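PDB 6LH8: aerolysin-like protein from Bombina maxima, which belongs to the aerolysin family of pore-forming toxins and probably takes part in, or regulates, pore formation in endolysosomal membranes of the toad. Local coordinates for residues 113-118 and 145-150; 18-23 and 117-122; 41-46 and 96-101; 48-53 and 71-76. All coordinates share one frame; numbering follows the deposited sequence.

Interaction 1 (113-118 and 145-150)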
# COMPACT_ATOMS: atom_id res chain seq x y z
N VAL A 113 12.19 -20.05 5.12
CA VAL A 113 11.96 -18.61 5.11
C VAL A 113 10.49 -18.38 4.80
O VAL A 113 10.01 -18.78 3.74
CB VAL A 113 12.84 -17.89 4.08
CG1 VAL A 113 12.84 -16.40 4.36
CG2 VAL A 113 14.26 -18.43 4.09
N ILE A 114 9.79 -17.71 5.71
CA ILE A 114 8.39 -17.32 5.53
C ILE A 114 8.37 -15.82 5.31
O ILE A 114 8.85 -15.06 6.16
CB ILE A 114 7.52 -17.70 6.74
CG1 ILE A 114 7.66 -19.19 7.07
CG2 ILE A 114 6.05 -17.29 6.49
CD1 ILE A 114 7.02 -20.10 6.06
N LEU A 115 7.84 -15.39 4.17
CA LEU A 115 7.81 -13.99 3.79
C LEU A 115 6.39 -13.45 3.97
O LEU A 115 5.46 -13.97 3.35
CB LEU A 115 8.28 -13.82 2.35
CG LEU A 115 9.72 -14.32 2.23
CD1 LEU A 115 9.95 -15.10 0.95
CD2 LEU A 115 10.67 -13.16 2.31
N THR A 116 6.23 -12.43 4.81
CA THR A 116 4.90 -11.86 5.06
C THR A 116 4.92 -10.34 4.95
O THR A 116 5.97 -9.70 5.09
CB THR A 116 4.37 -12.21 6.46
OG1 THR A 116 5.30 -11.74 7.46
CG2 THR A 116 4.15 -13.69 6.61
N ARG A 117 3.74 -9.77 4.72
CA ARG A 117 3.59 -8.32 4.82
C ARG A 117 2.17 -7.98 5.23
O ARG A 117 1.23 -8.75 5.00
CB ARG A 117 3.96 -7.60 3.51
CG ARG A 117 3.06 -7.87 2.35
CD ARG A 117 3.52 -7.06 1.12
NE ARG A 117 2.94 -7.59 -0.12
CZ ARG A 117 3.44 -7.37 -1.33
NH1 ARG A 117 4.53 -6.63 -1.49
NH2 ARG A 117 2.83 -7.89 -2.39
N ASN A 118 2.01 -6.80 5.83
CA ASN A 118 0.69 -6.28 6.16
C ASN A 118 0.07 -5.68 4.92
O ASN A 118 0.74 -5.04 4.11
CB ASN A 118 0.77 -5.20 7.25
CG ASN A 118 1.25 -5.74 8.59
OD1 ASN A 118 0.97 -6.88 8.96
ND2 ASN A 118 1.96 -4.90 9.34
N SER A 145 2.67 -3.09 3.34
CA SER A 145 3.86 -2.81 4.13
C SER A 145 5.10 -3.45 3.51
O SER A 145 5.03 -4.21 2.54
CB SER A 145 3.68 -3.32 5.55
OG SER A 145 3.93 -4.72 5.60
N GLY A 146 6.26 -3.13 4.10
CA GLY A 146 7.46 -3.88 3.79
C GLY A 146 7.34 -5.32 4.23
O GLY A 146 6.55 -5.69 5.10
N ILE A 147 8.12 -6.17 3.58
CA ILE A 147 8.06 -7.61 3.79
C ILE A 147 9.00 -8.00 4.93
O ILE A 147 10.13 -7.51 5.01
CB ILE A 147 8.39 -8.36 2.49
CG1 ILE A 147 7.16 -8.31 1.58
CG2 ILE A 147 8.84 -9.79 2.78
CD1 ILE A 147 7.37 -8.92 0.25
N ASN A 148 8.52 -8.87 5.80
CA ASN A 148 9.33 -9.50 6.83
C ASN A 148 9.69 -10.92 6.42
O ASN A 148 8.85 -11.67 5.91
CB ASN A 148 8.60 -9.54 8.16
CG ASN A 148 9.40 -10.24 9.23
OD1 ASN A 148 9.21 -11.43 9.49
ND2 ASN A 148 10.34 -9.52 9.82
N ALA A 149 10.95 -11.30 6.65
CA ALA A 149 11.44 -12.66 6.44
C ALA A 149 11.65 -13.33 7.79
O ALA A 149 12.48 -12.86 8.59
CB ALA A 149 12.74 -12.67 5.63
N GLU A 150 10.91 -14.40 8.05
CA GLU A 150 11.09 -15.19 9.25
C GLU A 150 11.83 -16.47 8.87
O GLU A 150 11.37 -17.22 8.01
CB GLU A 150 9.75 -15.51 9.92
CG GLU A 150 9.88 -16.33 11.20
CD GLU A 150 8.54 -16.72 11.81
OE1 GLU A 150 7.61 -17.05 11.05
OE2 GLU A 150 8.44 -16.70 13.05
O HOH W 1 7.40 -13.52 8.12
O HOH W 2 6.26 -5.19 0.23
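Ile114 with Glu150 and Thr116 with Asn148 form antiparallel hydrogen-bonded pairs, whose bonds include Ile114 N to Glu150 O at 2.8 Å and Asn148 N to Thr116 O at 2.8 Å. The strands are the arms of the long beta hairpin 110-130/133-154, inside the five-stranded antiparallel sheet of this aerolysin-like protein. Between these pairs, Leu115 faces Ala149. Leu115 CD2 touches both Ile147 CG2 and Ala149 CB, 3.9 Å from each, on the face where Val99 also packs; compact aliphatic groups suit this side, where Leu115 is buried. Thr116 and Asn148 lie side by side on the opposite face. With chi1 at 58°, Thr116 OG1 sits between its backbone N and carbonyl carbon and meets a water at 2.8 Å, which also bonds to Ile114 O and Asn148 OD1. Near Asn118 a side chain enters the ladder: Ser145 OG accepts the Asn118 N-H at 2.8 Å and donates to Gly146 O, a double task that suits a hydroxyl. The extended Arg117 chain crosses Ile147, with Arg117 CB 3.8 Å from Ile147 CG1. Its NH1 donates to Asp45 O and, in the guanidinium plane, to a second water at 2.8 Å, which in turn donates to Ser145 O.

Interaction 2 (18-23 and 117-122)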
# COMPACT_ATOMS: atom_id res chain seq x y z
N GLU A 18 -4.90 -7.47 7.02
CA GLU A 18 -4.44 -8.85 7.00
C GLU A 18 -2.92 -8.90 6.99
O GLU A 18 -2.25 -8.00 6.48
CB GLU A 18 -4.94 -9.61 5.75
CG GLU A 18 -6.44 -9.67 5.58
CD GLU A 18 -6.84 -9.88 4.14
OE1 GLU A 18 -5.96 -9.73 3.26
OE2 GLU A 18 -8.03 -10.20 3.88
N VAL A 19 -2.38 -9.97 7.57
CA VAL A 19 -0.98 -10.32 7.40
C VAL A 19 -0.93 -11.40 6.34
O VAL A 19 -1.44 -12.52 6.53
CB VAL A 19 -0.34 -10.78 8.71
CG1 VAL A 19 1.13 -11.15 8.45
CG2 VAL A 19 -0.45 -9.69 9.76
N VAL A 20 -0.33 -11.07 5.20
CA VAL A 20 -0.37 -11.92 4.01
C VAL A 20 0.94 -12.70 3.92
O VAL A 20 2.02 -12.11 3.97
CB VAL A 20 -0.58 -11.07 2.75
CG1 VAL A 20 -0.56 -11.94 1.50
CG2 VAL A 20 -1.89 -10.26 2.86
N LYS A 21 0.83 -14.02 3.75
CA LYS A 21 2.01 -14.83 3.42
C LYS A 21 2.29 -14.66 1.94
O LYS A 21 1.53 -15.14 1.08
CB LYS A 21 1.78 -16.30 3.78
CG LYS A 21 3.00 -17.20 3.44
CD LYS A 21 2.74 -18.62 3.90
CE LYS A 21 3.91 -19.54 3.58
NZ LYS A 21 3.60 -20.94 4.01
N VAL A 22 3.38 -13.97 1.62
CA VAL A 22 3.73 -13.72 0.22
C VAL A 22 4.33 -14.98 -0.41
O VAL A 22 4.04 -15.31 -1.57
CB VAL A 22 4.68 -12.51 0.14
CG1 VAL A 22 5.24 -12.35 -1.27
CG2 VAL A 22 3.94 -11.24 0.59
N ASP A 23 5.18 -15.70 0.33
CA ASP A 23 5.86 -16.88 -0.20
C ASP A 23 6.57 -17.58 0.94
O ASP A 23 6.73 -17.03 2.03
CB ASP A 23 6.86 -16.51 -1.31
CG ASP A 23 7.21 -17.70 -2.20
OD1 ASP A 23 6.54 -18.74 -2.09
OD2 ASP A 23 8.13 -17.58 -3.04
N ARG A 117 3.74 -9.77 4.72
CA ARG A 117 3.59 -8.32 4.82
C ARG A 117 2.17 -7.98 5.23
O ARG A 117 1.23 -8.75 5.00
CB ARG A 117 3.96 -7.60 3.51
CG ARG A 117 3.06 -7.87 2.35
CD ARG A 117 3.52 -7.06 1.12
NE ARG A 117 2.94 -7.59 -0.12
CZ ARG A 117 3.44 -7.37 -1.33
NH1 ARG A 117 4.53 -6.63 -1.49
NH2 ARG A 117 2.83 -7.89 -2.39
N ASN A 118 2.01 -6.80 5.83
CA ASN A 118 0.69 -6.28 6.16
C ASN A 118 0.07 -5.68 4.92
O ASN A 118 0.74 -5.04 4.11
CB ASN A 118 0.77 -5.20 7.25
CG ASN A 118 1.25 -5.74 8.59
OD1 ASN A 118 0.97 -6.88 8.96
ND2 ASN A 118 1.96 -4.90 9.34
N GLU A 119 -1.23 -5.93 4.74
CA GLU A 119 -1.99 -5.31 3.66
C GLU A 119 -3.25 -4.73 4.29
O GLU A 119 -3.93 -5.42 5.05
CB GLU A 119 -2.29 -6.33 2.54
CG GLU A 119 -1.02 -6.91 1.92
CD GLU A 119 -1.26 -7.62 0.60
OE1 GLU A 119 -2.44 -7.82 0.24
OE2 GLU A 119 -0.27 -8.01 -0.06
N ASN A 120 -3.51 -3.46 4.02
CA ASN A 120 -4.57 -2.75 4.73
C ASN A 120 -5.39 -1.93 3.76
O ASN A 120 -4.84 -1.30 2.85
CB ASN A 120 -4.01 -1.81 5.80
CG ASN A 120 -3.33 -2.54 6.94
OD1 ASN A 120 -3.96 -2.86 7.95
ND2 ASN A 120 -2.03 -2.77 6.80
N ILE A 121 -6.70 -1.89 3.96
CA ILE A 121 -7.57 -0.94 3.28
C ILE A 121 -8.14 0.02 4.32
O ILE A 121 -8.67 -0.42 5.34
CB ILE A 121 -8.69 -1.64 2.48
CG1 ILE A 121 -8.10 -2.55 1.41
CG2 ILE A 121 -9.58 -0.60 1.81
CD1 ILE A 121 -9.12 -3.48 0.77
N THR A 122 -8.01 1.32 4.06
CA THR A 122 -8.63 2.33 4.90
C THR A 122 -9.36 3.31 4.00
O THR A 122 -9.08 3.41 2.81
CB THR A 122 -7.60 3.08 5.75
OG1 THR A 122 -6.60 3.67 4.90
CG2 THR A 122 -6.94 2.14 6.75
O HOH W 3 -4.95 -8.47 1.03
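Val20 CG2 sits over the carboxylate of Glu119, almost directly above the carbon, with Val20 CG2 to Glu119 CD at 3.5 Å. Glu119 CG lies beside its backbone N (chi1 -60°) and the chain extends beyond it, which carries the carboxylate to Val20, where a compact branched valine can set one methyl against the flat face. At one edge, OE2 uses its anti lone pair, turned away from OE1, to accept from Arg117 NE on the same strand. This salt bridge is long and bent, 3.2 Å from Arg117 NE to Glu119 OE2 with 141° at the hydrogen, and the oxygen lies out of the guanidinium plane. A water donates to Glu119 OE1 at 2.7 Å and also to Glu18 OE1, probably easing the like charge of two carboxylates. Val22 CG2 touches Arg117, whose main polar partner is Asp45, obliquely, 3.9 Å from Arg117 NE. Strand 4-28, outermost in the five-stranded sheet, pairs antiparallel with strand 110-130: Glu18 with Glu119 and Val20 with Arg117 are hydrogen-bonded pairs. Val22 and Asp23 both face Leu115 in a classic beta bulge. On the other face, Val19 and Asn118 lie side by side, Val19 CG2 3.2 Å from Asn118 OD1.

Interaction 3 (41-46 and 96-101)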
# COMPACT_ATOMS: atom_id res chain seq x y z
N GLU A 41 19.43 -11.87 -1.78
CA GLU A 41 18.33 -10.96 -1.51
C GLU A 41 17.20 -11.31 -2.46
O GLU A 41 17.44 -11.82 -3.56
CB GLU A 41 18.71 -9.50 -1.72
CG GLU A 41 19.94 -9.05 -0.97
CD GLU A 41 20.49 -7.76 -1.53
OE1 GLU A 41 20.76 -7.71 -2.76
OE2 GLU A 41 20.64 -6.80 -0.75
N ARG A 42 15.97 -11.03 -2.04
CA ARG A 42 14.82 -11.13 -2.92
C ARG A 42 14.23 -9.74 -3.12
O ARG A 42 14.26 -8.91 -2.21
CB ARG A 42 13.75 -12.07 -2.36
CG ARG A 42 13.13 -12.90 -3.45
CD ARG A 42 12.33 -14.06 -2.91
NE ARG A 42 11.05 -14.05 -3.59
CZ ARG A 42 10.13 -14.99 -3.47
NH1 ARG A 42 10.34 -16.04 -2.69
NH2 ARG A 42 9.00 -14.87 -4.14
N HIS A 43 13.72 -9.47 -4.31
CA HIS A 43 13.19 -8.17 -4.66
C HIS A 43 11.70 -8.30 -4.93
O HIS A 43 11.28 -9.18 -5.69
CB HIS A 43 13.91 -7.61 -5.91
CG HIS A 43 15.40 -7.58 -5.77
ND1 HIS A 43 16.10 -6.43 -5.50
CD2 HIS A 43 16.32 -8.57 -5.86
CE1 HIS A 43 17.39 -6.70 -5.44
NE2 HIS A 43 17.55 -7.99 -5.65
N PHE A 44 10.91 -7.43 -4.30
CA PHE A 44 9.46 -7.46 -4.42
C PHE A 44 8.94 -6.08 -4.81
O PHE A 44 9.52 -5.06 -4.45
CB PHE A 44 8.79 -7.87 -3.11
CG PHE A 44 9.20 -9.21 -2.59
CD1 PHE A 44 10.30 -9.33 -1.76
CD2 PHE A 44 8.46 -10.34 -2.89
CE1 PHE A 44 10.66 -10.58 -1.25
CE2 PHE A 44 8.81 -11.57 -2.39
CZ PHE A 44 9.91 -11.69 -1.58
N ASP A 45 7.84 -6.07 -5.54
CA ASP A 45 7.11 -4.83 -5.75
C ASP A 45 6.22 -4.56 -4.55
O ASP A 45 5.58 -5.47 -4.03
CB ASP A 45 6.27 -4.91 -7.02
CG ASP A 45 7.10 -4.77 -8.28
OD1 ASP A 45 8.31 -4.43 -8.18
OD2 ASP A 45 6.55 -4.99 -9.37
N ARG A 46 6.21 -3.31 -4.10
CA ARG A 46 5.38 -2.85 -2.99
C ARG A 46 4.57 -1.67 -3.48
O ARG A 46 5.12 -0.75 -4.09
CB ARG A 46 6.24 -2.47 -1.78
CG ARG A 46 5.46 -1.76 -0.68
CD ARG A 46 6.37 -1.40 0.48
NE ARG A 46 5.63 -0.76 1.56
CZ ARG A 46 6.21 -0.06 2.53
NH1 ARG A 46 7.52 0.08 2.54
NH2 ARG A 46 5.47 0.49 3.49
N GLU A 96 10.52 -0.56 -4.72
CA GLU A 96 11.17 -1.86 -4.66
C GLU A 96 11.44 -2.20 -3.21
O GLU A 96 12.04 -1.40 -2.48
CB GLU A 96 12.47 -1.87 -5.46
CG GLU A 96 13.10 -3.26 -5.53
CD GLU A 96 14.54 -3.25 -6.02
OE1 GLU A 96 15.45 -2.91 -5.24
OE2 GLU A 96 14.75 -3.59 -7.20
N ASP A 97 10.97 -3.35 -2.77
CA ASP A 97 11.19 -3.83 -1.42
C ASP A 97 12.22 -4.95 -1.50
O ASP A 97 11.93 -6.03 -2.04
CB ASP A 97 9.86 -4.31 -0.83
CG ASP A 97 9.97 -4.73 0.61
OD1 ASP A 97 10.98 -4.40 1.26
OD2 ASP A 97 9.02 -5.39 1.09
N LYS A 98 13.42 -4.70 -0.99
CA LYS A 98 14.52 -5.66 -1.06
C LYS A 98 14.70 -6.32 0.30
O LYS A 98 14.81 -5.62 1.31
CB LYS A 98 15.81 -4.96 -1.51
CG LYS A 98 17.03 -5.84 -1.55
CD LYS A 98 18.17 -5.14 -2.28
CE LYS A 98 18.28 -3.68 -1.90
NZ LYS A 98 19.55 -3.09 -2.43
N VAL A 99 14.72 -7.65 0.32
CA VAL A 99 14.70 -8.43 1.56
C VAL A 99 15.94 -9.32 1.58
O VAL A 99 16.14 -10.15 0.68
CB VAL A 99 13.43 -9.27 1.67
CG1 VAL A 99 13.38 -9.97 3.02
CG2 VAL A 99 12.20 -8.40 1.48
N THR A 100 16.76 -9.18 2.62
CA THR A 100 17.95 -10.02 2.74
C THR A 100 17.56 -11.44 3.14
O THR A 100 16.75 -11.65 4.05
CB THR A 100 18.91 -9.43 3.77
OG1 THR A 100 19.23 -8.08 3.42
CG2 THR A 100 20.22 -10.25 3.83
N MET A 101 18.16 -12.43 2.48
CA MET A 101 17.94 -13.84 2.77
C MET A 101 19.01 -14.36 3.72
O MET A 101 20.08 -13.77 3.84
CB MET A 101 17.96 -14.66 1.48
CG MET A 101 16.86 -14.31 0.46
SD MET A 101 15.20 -14.85 0.92
CE MET A 101 14.52 -13.33 1.53
O HOH W 4 9.90 -1.42 1.58
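Arg42 pairs with Val99, and Phe44 with Asp97, through backbone hydrogen bonds in both directions; the bond from Asp97 N to Phe44 O is nearly straight, at 2.8 Å and 175°. On the face shared with Arg42 and Asp97, Phe44 and Val99 make the apolar contact. The flat phenyl ring suits this place because it offers a broad apolar surface to Val99 and Ile147; it meets Val99 obliquely, with Phe44 CE1 3.8 Å from Val99 CG2, while Asp97 O lies at the ring's edge. These strands form one flank of the five-stranded antiparallel sheet, strand 90-100 being its outermost member next to strand 41-53. The face of Glu41, His43, Glu96 and Lys98 is charged and polar. Glu41 crosses Lys98 so that Glu41 OE2 lies 3.3 Å from Lys98 CD, yet stays 4.2 Å from Lys98 NZ, beyond a salt bridge. Lys98, bent at chi3 (42°), also runs beside His43, whose CE1 is 3.6 Å from Lys98 CD. Glu96 OE1 approaches His43 ND1 at the ring edge, 3.6 Å away, the carboxylate turned 64° from the ring. A water accepts from Arg46 NH1 and donates weakly to Asp97 OD1; stronger partners are Gln144 O for Arg46 and Ile147 N for Asp97.

Interaction 4 (48-53 and 71-76)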
# COMPACT_ATOMS: atom_id res chain seq x y z
N ILE A 48 1.11 1.16 -2.94
CA ILE A 48 0.00 1.80 -2.24
C ILE A 48 -0.90 2.38 -3.32
O ILE A 48 -0.43 3.07 -4.22
CB ILE A 48 0.48 2.91 -1.28
CG1 ILE A 48 1.42 2.35 -0.21
CG2 ILE A 48 -0.72 3.63 -0.68
CD1 ILE A 48 1.92 3.40 0.79
N THR A 49 -2.19 2.08 -3.25
CA THR A 49 -3.11 2.59 -4.25
C THR A 49 -4.06 3.58 -3.60
O THR A 49 -4.66 3.28 -2.56
CB THR A 49 -3.88 1.45 -4.92
OG1 THR A 49 -2.96 0.63 -5.65
CG2 THR A 49 -4.91 2.01 -5.90
N HIS A 50 -4.18 4.76 -4.20
CA HIS A 50 -5.03 5.84 -3.69
C HIS A 50 -6.20 6.05 -4.63
O HIS A 50 -6.01 6.23 -5.83
CB HIS A 50 -4.23 7.14 -3.57
CG HIS A 50 -2.98 7.00 -2.76
ND1 HIS A 50 -2.97 7.06 -1.38
CD2 HIS A 50 -1.69 6.80 -3.13
CE1 HIS A 50 -1.73 6.91 -0.94
NE2 HIS A 50 -0.94 6.76 -1.99
N ASN A 51 -7.41 6.08 -4.08
CA ASN A 51 -8.62 6.22 -4.89
C ASN A 51 -9.51 7.30 -4.32
O ASN A 51 -9.55 7.53 -3.11
CB ASN A 51 -9.40 4.91 -4.93
CG ASN A 51 -8.50 3.73 -5.20
OD1 ASN A 51 -8.34 3.33 -6.35
ND2 ASN A 51 -7.86 3.18 -4.14
N ILE A 52 -10.26 7.96 -5.21
CA ILE A 52 -11.30 8.90 -4.80
C ILE A 52 -12.60 8.45 -5.44
O ILE A 52 -12.61 8.03 -6.60
CB ILE A 52 -10.95 10.37 -5.14
CG1 ILE A 52 -11.81 11.33 -4.33
CG2 ILE A 52 -11.04 10.67 -6.64
CD1 ILE A 52 -11.36 11.44 -2.86
N THR A 53 -13.68 8.44 -4.66
CA THR A 53 -14.99 7.99 -5.11
C THR A 53 -16.00 9.07 -4.78
O THR A 53 -15.89 9.72 -3.74
CB THR A 53 -15.41 6.65 -4.47
OG1 THR A 53 -15.44 6.77 -3.04
CG2 THR A 53 -14.44 5.53 -4.85
N LYS A 71 -2.02 9.89 4.02
CA LYS A 71 -1.20 9.56 5.18
C LYS A 71 -0.10 8.56 4.83
O LYS A 71 1.04 8.70 5.31
CB LYS A 71 -2.06 8.98 6.31
CG LYS A 71 -3.20 9.87 6.78
CD LYS A 71 -3.66 9.51 8.21
CE LYS A 71 -3.94 8.02 8.37
NZ LYS A 71 -4.81 7.74 9.56
N HIS A 72 -0.42 7.55 4.03
CA HIS A 72 0.49 6.45 3.73
C HIS A 72 1.11 6.63 2.35
O HIS A 72 0.39 6.64 1.35
CB HIS A 72 -0.24 5.11 3.81
CG HIS A 72 -0.99 4.92 5.09
ND1 HIS A 72 -0.36 4.83 6.31
CD2 HIS A 72 -2.32 4.80 5.33
CE1 HIS A 72 -1.27 4.68 7.26
NE2 HIS A 72 -2.46 4.66 6.70
N ARG A 73 2.44 6.77 2.30
CA ARG A 73 3.14 7.04 1.06
C ARG A 73 4.35 6.13 0.94
O ARG A 73 4.77 5.49 1.90
CB ARG A 73 3.59 8.51 0.97
CG ARG A 73 2.50 9.55 1.22
CD ARG A 73 1.48 9.56 0.10
NE ARG A 73 2.09 9.71 -1.22
CZ ARG A 73 2.34 10.88 -1.81
NH1 ARG A 73 2.03 12.01 -1.19
NH2 ARG A 73 2.88 10.91 -3.02
N LEU A 74 4.91 6.08 -0.27
CA LEU A 74 6.13 5.34 -0.57
C LEU A 74 7.21 6.30 -1.05
O LEU A 74 6.93 7.44 -1.42
CB LEU A 74 5.88 4.26 -1.64
CG LEU A 74 4.91 3.13 -1.29
CD1 LEU A 74 4.79 2.15 -2.44
CD2 LEU A 74 5.36 2.39 -0.03
N ASN A 75 8.45 5.82 -1.05
CA ASN A 75 9.59 6.52 -1.66
C ASN A 75 9.88 7.87 -1.03
O ASN A 75 10.59 8.69 -1.62
CB ASN A 75 9.38 6.70 -3.17
CG ASN A 75 9.24 5.38 -3.90
OD1 ASN A 75 10.07 4.48 -3.73
ND2 ASN A 75 8.19 5.25 -4.71
N GLY A 76 9.36 8.13 0.17
CA GLY A 76 9.49 9.44 0.78
C GLY A 76 8.77 10.52 -0.00
O GLY A 76 9.01 11.71 0.22
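The loop between strands 65-68 and 81-84, which pair as a small two-stranded sheet, folds over strand 41-53 of the main antiparallel sheet, and Ile48 and His50 on that strand receive it. No hydrogen bond joins 48-53 directly to 71-76; the fit is made by shape. Ile48, with CG1 beside its backbone N (chi1 -60°) and an extended chain, reaches the loop with its terminal methyl: Ile48 CD1 lies 3.6 Å from His72 O and 3.7 Å from Leu74 CG. A long branched aliphatic pair suits this buried spot. His50 presents its edge, so that His72 O lies in the ring plane, 3.1 Å from His50 CE1. Both ring nitrogens are engaged, ND1 with Tyr139 OH and NE2 with Glu93 OE1; the carboxylate would favour a proton on NE2. Glu93 is the common partner that ties loop to strand, since it also takes Arg73 NE in a salt bridge and the backbone N-H of Leu74. Arg73 starts away from the strand, but its first two torsions (-52° and -69°) fold the chain back, bringing Arg73 CD to 4.3 Å from His50 NE2. Leu74 crosses Ile48 obliquely, and Leu74 CD1 ends 3.8 Å from the backbone Ile48 N.

From the N terminus, segment 18-23 pairs with 117-122 to close interaction 2, the widest loop. Within it, 41-46 meets 96-101 in interaction 3, and within that again 48-53 meets 71-76 in interaction 4. Interaction 1 starts where interaction 2 ends, sharing Arg117 and Asn118, and closes the hairpin at 145-150. Interactions 2, 1 and 3 join successive parts of the main sheet, whereas interaction 4 brings the loop of the small sheet onto it. Cross-ties bind them: a salt bridge from Asp23 to Arg42 links interactions 2 and 3, polar ties link 1 and 3, and Leu74 packs against Arg46 between 4 and 3.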